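Local coordinates for KaiC-like domain-containing protein (Pyrococcus horikoshii, PDB 2EKD) that is of unknown function but carries a KaiC-like domain and belongs to a family grouped with the P-loop NTPases, at residues Phe8-Tyr22 with Tyr143-Arg157. Residues are numbered along the deposited sequence; the frame is centred on the assembly and turned at random.
Sequences FFKLFRVGETVLVEY and YVGREERIAFYFVNR
G145 donates its backbone N to G15 O (2.7 Å), joining two type II turns whose positive phi angles suit glycine. The bent side chain of R149 brings its guanidinium back over A151 CB, and NH1 makes a weak bond to E16 O. I150, branched and apolar, lays CD1 against the turn at R13. From A151 onward the strands run parallel in register: V18 N reaches A151 O, then Y153 N bonds V18 O. F152 presses its CE1-CZ edge onto the face of F12, a T-shaped pair with planes at 84°, while CD1 rests on V18 CB (3.7 Å). F154 receives V20 CG1 over its ring face. The Y22 ring, turned by chi1 of 68° back across the neighbouring strand, lies with one face over N156 N; its OH bonds E173 of a third subunit and a water that also reaches F154 O. A leucine in its place would probably leave the E173 carboxylate and the water each short of one partner and the N156 backbone without its flat cover. N156 is the N-cap of helix 157-163, OD1 weakly bonding V159 N, and its ND2 bonds the same E173; R157 N then bonds Y22 O. Strands 17-22 and 149-156 are thus parallel neighbours mid-sheet in an alpha/beta fold, consistent with a P-loop NTPase-like architecture.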
# COMPACT_ATOMS: atom_id res chain seq x y z
N PHE F 8 3.17 -41.31 5.68
CA PHE F 8 3.25 -39.85 5.62
C PHE F 8 4.50 -39.33 6.35
O PHE F 8 5.26 -38.53 5.81
CB PHE F 8 1.99 -39.24 6.25
CG PHE F 8 2.02 -37.74 6.33
CD1 PHE F 8 1.88 -36.96 5.18
CD2 PHE F 8 2.17 -37.10 7.56
CE1 PHE F 8 1.91 -35.57 5.25
CE2 PHE F 8 2.20 -35.71 7.64
CZ PHE F 8 2.07 -34.94 6.48
N PHE F 9 4.71 -39.80 7.58
CA PHE F 9 5.86 -39.35 8.36
C PHE F 9 7.19 -39.72 7.70
O PHE F 9 8.21 -39.10 7.96
CB PHE F 9 5.83 -39.92 9.78
CG PHE F 9 4.58 -39.57 10.54
CD1 PHE F 9 4.07 -38.27 10.51
CD2 PHE F 9 3.91 -40.53 11.29
CE1 PHE F 9 2.91 -37.94 11.22
CE2 PHE F 9 2.76 -40.21 12.00
CZ PHE F 9 2.26 -38.91 11.96
N LYS F 10 7.16 -40.75 6.85
CA LYS F 10 8.35 -41.21 6.14
C LYS F 10 8.85 -40.19 5.10
O LYS F 10 9.94 -40.30 4.55
CB LYS F 10 8.03 -42.55 5.47
CG LYS F 10 7.81 -43.67 6.49
CD LYS F 10 9.07 -43.98 7.30
CE LYS F 10 8.97 -45.32 8.05
NZ LYS F 10 7.88 -45.25 9.02
N LEU F 11 7.99 -39.19 4.79
CA LEU F 11 8.42 -38.11 3.90
C LEU F 11 9.44 -37.21 4.60
O LEU F 11 10.16 -36.43 3.99
CB LEU F 11 7.21 -37.27 3.52
CG LEU F 11 6.15 -38.04 2.74
CD1 LEU F 11 4.93 -37.18 2.43
CD2 LEU F 11 6.66 -38.56 1.40
N PHE F 12 9.43 -37.29 5.95
CA PHE F 12 10.33 -36.45 6.73
C PHE F 12 11.32 -37.30 7.55
O PHE F 12 11.10 -38.47 7.81
CB PHE F 12 9.47 -35.59 7.67
CG PHE F 12 8.29 -35.04 6.92
CD1 PHE F 12 8.47 -33.96 6.06
CD2 PHE F 12 7.03 -35.58 7.11
CE1 PHE F 12 7.38 -33.44 5.37
CE2 PHE F 12 5.95 -35.06 6.41
CZ PHE F 12 6.12 -33.99 5.54
N ARG F 13 12.42 -36.68 7.96
CA ARG F 13 13.40 -37.38 8.78
C ARG F 13 13.56 -36.67 10.12
O ARG F 13 13.30 -35.46 10.23
CB ARG F 13 14.74 -37.47 8.05
CG ARG F 13 15.40 -36.16 7.76
CD ARG F 13 16.61 -36.39 6.87
NE ARG F 13 17.52 -37.39 7.45
CZ ARG F 13 18.60 -37.86 6.83
NH1 ARG F 13 18.91 -37.42 5.62
NH2 ARG F 13 19.36 -38.76 7.43
N VAL F 14 13.97 -37.42 11.14
CA VAL F 14 14.15 -36.86 12.46
C VAL F 14 15.00 -35.61 12.45
O VAL F 14 15.98 -35.51 11.70
CB VAL F 14 14.79 -37.88 13.43
CG1 VAL F 14 13.85 -39.04 13.64
CG2 VAL F 14 16.12 -38.37 12.89
N GLY F 15 14.61 -34.64 13.27
CA GLY F 15 15.35 -33.39 13.35
C GLY F 15 14.78 -32.32 12.45
O GLY F 15 15.16 -31.15 12.57
N GLU F 16 13.87 -32.69 11.55
CA GLU F 16 13.28 -31.71 10.65
C GLU F 16 12.26 -30.80 11.32
O GLU F 16 11.61 -31.17 12.30
CB GLU F 16 12.58 -32.37 9.46
CG GLU F 16 13.49 -32.79 8.32
CD GLU F 16 12.74 -32.92 6.99
OE1 GLU F 16 12.29 -31.88 6.45
OE2 GLU F 16 12.60 -34.05 6.49
N THR F 17 12.14 -29.60 10.77
CA THR F 17 11.13 -28.66 11.23
C THR F 17 10.31 -28.44 9.96
O THR F 17 10.81 -27.94 8.96
CB THR F 17 11.74 -27.33 11.71
OG1 THR F 17 12.48 -27.57 12.91
CG2 THR F 17 10.63 -26.32 12.00
N VAL F 18 9.05 -28.86 10.02
CA VAL F 18 8.15 -28.75 8.89
C VAL F 18 7.11 -27.66 9.09
O VAL F 18 6.36 -27.67 10.07
CB VAL F 18 7.43 -30.09 8.64
CG1 VAL F 18 6.69 -30.05 7.33
CG2 VAL F 18 8.43 -31.24 8.68
N LEU F 19 7.08 -26.71 8.17
CA LEU F 19 6.11 -25.64 8.26
C LEU F 19 4.86 -26.11 7.51
O LEU F 19 4.95 -26.52 6.35
CB LEU F 19 6.68 -24.38 7.62
CG LEU F 19 5.96 -23.05 7.86
CD1 LEU F 19 5.84 -22.78 9.36
CD2 LEU F 19 6.73 -21.94 7.17
N VAL F 20 3.72 -26.09 8.18
CA VAL F 20 2.46 -26.50 7.58
C VAL F 20 1.61 -25.23 7.42
O VAL F 20 1.01 -24.74 8.39
CB VAL F 20 1.70 -27.51 8.48
CG1 VAL F 20 0.38 -27.91 7.83
CG2 VAL F 20 2.57 -28.74 8.71
N GLU F 21 1.57 -24.71 6.20
CA GLU F 21 0.82 -23.50 5.91
C GLU F 21 -0.63 -23.80 5.53
O GLU F 21 -0.91 -24.67 4.71
CB GLU F 21 1.52 -22.72 4.79
CG GLU F 21 2.97 -22.43 5.11
CD GLU F 21 3.71 -21.66 4.03
OE1 GLU F 21 3.32 -21.73 2.85
OE2 GLU F 21 4.70 -21.01 4.37
N TYR F 22 -1.55 -23.07 6.14
CA TYR F 22 -2.96 -23.26 5.86
C TYR F 22 -3.69 -21.92 5.90
O TYR F 22 -3.08 -20.89 6.16
CB TYR F 22 -3.55 -24.25 6.87
CG TYR F 22 -3.64 -23.74 8.30
CD1 TYR F 22 -4.77 -23.04 8.74
CD2 TYR F 22 -2.61 -23.96 9.21
CE1 TYR F 22 -4.86 -22.57 10.05
CE2 TYR F 22 -2.69 -23.50 10.52
CZ TYR F 22 -3.82 -22.80 10.94
OH TYR F 22 -3.91 -22.34 12.23
N TYR F 143 15.69 -24.96 17.23
CA TYR F 143 15.42 -26.37 17.44
C TYR F 143 15.50 -27.20 16.17
O TYR F 143 15.27 -28.41 16.20
CB TYR F 143 14.05 -26.55 18.10
CG TYR F 143 14.01 -25.91 19.46
CD1 TYR F 143 14.75 -26.44 20.53
CD2 TYR F 143 13.29 -24.73 19.68
CE1 TYR F 143 14.78 -25.80 21.77
CE2 TYR F 143 13.32 -24.09 20.91
CZ TYR F 143 14.06 -24.63 21.95
OH TYR F 143 14.08 -23.97 23.15
N VAL F 144 15.81 -26.55 15.05
CA VAL F 144 15.95 -27.26 13.79
C VAL F 144 17.15 -28.20 13.91
O VAL F 144 18.26 -27.76 14.20
CB VAL F 144 16.19 -26.27 12.62
CG1 VAL F 144 16.50 -27.05 11.34
CG2 VAL F 144 14.95 -25.41 12.41
N GLY F 145 16.92 -29.49 13.72
CA GLY F 145 18.02 -30.43 13.82
C GLY F 145 18.05 -31.33 15.04
O GLY F 145 18.83 -32.28 15.05
N ARG F 146 17.24 -31.08 16.07
CA ARG F 146 17.28 -31.97 17.22
C ARG F 146 16.49 -33.22 16.86
O ARG F 146 15.28 -33.18 16.61
CB ARG F 146 16.75 -31.32 18.50
CG ARG F 146 15.30 -30.91 18.52
CD ARG F 146 14.93 -30.28 19.88
NE ARG F 146 14.73 -31.26 20.96
CZ ARG F 146 15.59 -31.47 21.96
NH1 ARG F 146 16.72 -30.78 22.04
NH2 ARG F 146 15.30 -32.37 22.89
N GLU F 147 17.22 -34.33 16.81
CA GLU F 147 16.68 -35.62 16.42
C GLU F 147 15.66 -36.26 17.34
O GLU F 147 15.10 -37.30 17.00
CB GLU F 147 17.85 -36.57 16.17
CG GLU F 147 18.81 -36.05 15.11
CD GLU F 147 19.99 -36.96 14.86
OE1 GLU F 147 20.80 -37.15 15.79
OE2 GLU F 147 20.10 -37.49 13.74
N GLU F 148 15.40 -35.66 18.49
CA GLU F 148 14.40 -36.26 19.38
C GLU F 148 12.99 -36.12 18.80
O GLU F 148 12.06 -36.76 19.28
CB GLU F 148 14.45 -35.63 20.77
CG GLU F 148 15.18 -34.31 20.85
CD GLU F 148 16.69 -34.48 20.81
OE1 GLU F 148 17.22 -35.21 21.68
OE2 GLU F 148 17.34 -33.89 19.93
N ARG F 149 12.83 -35.29 17.77
CA ARG F 149 11.50 -35.12 17.19
C ARG F 149 11.47 -34.61 15.76
O ARG F 149 12.50 -34.28 15.17
CB ARG F 149 10.68 -34.16 18.06
CG ARG F 149 10.80 -32.68 17.66
CD ARG F 149 12.20 -32.11 17.87
NE ARG F 149 12.30 -30.75 17.36
CZ ARG F 149 12.54 -30.44 16.08
NH1 ARG F 149 12.73 -31.40 15.19
NH2 ARG F 149 12.53 -29.17 15.69
N ILE F 150 10.26 -34.57 15.22
CA ILE F 150 9.96 -34.03 13.90
C ILE F 150 8.85 -33.06 14.25
O ILE F 150 7.77 -33.48 14.67
CB ILE F 150 9.39 -35.08 12.91
CG1 ILE F 150 10.43 -36.16 12.60
CG2 ILE F 150 8.99 -34.38 11.60
CD1 ILE F 150 10.04 -37.04 11.43
N ALA F 151 9.12 -31.76 14.12
CA ALA F 151 8.13 -30.74 14.45
C ALA F 151 7.31 -30.29 13.23
O ALA F 151 7.83 -30.13 12.13
CB ALA F 151 8.82 -29.53 15.07
N PHE F 152 6.01 -30.12 13.45
CA PHE F 152 5.10 -29.67 12.40
C PHE F 152 4.46 -28.37 12.89
O PHE F 152 3.57 -28.41 13.73
CB PHE F 152 4.00 -30.71 12.15
CG PHE F 152 4.49 -31.96 11.47
CD1 PHE F 152 4.62 -32.02 10.08
CD2 PHE F 152 4.81 -33.09 12.21
CE1 PHE F 152 5.07 -33.17 9.44
CE2 PHE F 152 5.26 -34.26 11.58
CZ PHE F 152 5.39 -34.29 10.20
N TYR F 153 4.93 -27.24 12.39
CA TYR F 153 4.36 -25.95 12.79
C TYR F 153 3.18 -25.58 11.90
O TYR F 153 3.36 -25.22 10.74
CB TYR F 153 5.40 -24.83 12.70
CG TYR F 153 6.45 -24.83 13.79
CD1 TYR F 153 7.49 -25.76 13.80
CD2 TYR F 153 6.42 -23.87 14.80
CE1 TYR F 153 8.48 -25.72 14.78
CE2 TYR F 153 7.40 -23.82 15.78
CZ TYR F 153 8.42 -24.74 15.77
OH TYR F 153 9.38 -24.68 16.75
N PHE F 154 1.97 -25.69 12.45
CA PHE F 154 0.75 -25.34 11.72
C PHE F 154 0.59 -23.83 11.82
O PHE F 154 0.34 -23.30 12.90
CB PHE F 154 -0.48 -26.00 12.35
CG PHE F 154 -0.65 -27.45 12.00
CD1 PHE F 154 0.26 -28.41 12.43
CD2 PHE F 154 -1.76 -27.86 11.26
CE1 PHE F 154 0.07 -29.76 12.14
CE2 PHE F 154 -1.96 -29.20 10.97
CZ PHE F 154 -1.04 -30.16 11.40
N VAL F 155 0.73 -23.13 10.70
CA VAL F 155 0.58 -21.68 10.71
C VAL F 155 -0.42 -21.19 9.68
O VAL F 155 -0.47 -21.70 8.56
CB VAL F 155 1.93 -20.97 10.44
CG1 VAL F 155 3.00 -21.46 11.42
CG2 VAL F 155 2.36 -21.20 9.00
N ASN F 156 -1.23 -20.22 10.07
CA ASN F 156 -2.19 -19.61 9.17
C ASN F 156 -1.33 -18.62 8.38
O ASN F 156 -1.00 -17.55 8.86
CB ASN F 156 -3.28 -18.88 9.94
CG ASN F 156 -4.35 -18.33 9.03
OD1 ASN F 156 -4.05 -17.73 8.01
ND2 ASN F 156 -5.62 -18.53 9.41
N ARG F 157 -0.96 -19.02 7.16
CA ARG F 157 -0.11 -18.24 6.27
C ARG F 157 -0.50 -16.78 6.06
O ARG F 157 0.34 -15.89 6.19
CB ARG F 157 -0.01 -18.94 4.92
CG ARG F 157 0.92 -18.25 3.94
CD ARG F 157 0.76 -18.79 2.53
NE ARG F 157 1.87 -18.40 1.68
CZ ARG F 157 2.14 -17.15 1.32
NH1 ARG F 157 1.37 -16.15 1.73
NH2 ARG F 157 3.20 -16.90 0.55
O HOH W 1 -1.92 -23.44 14.34
O HOH W 2 -3.40 -18.59 4.96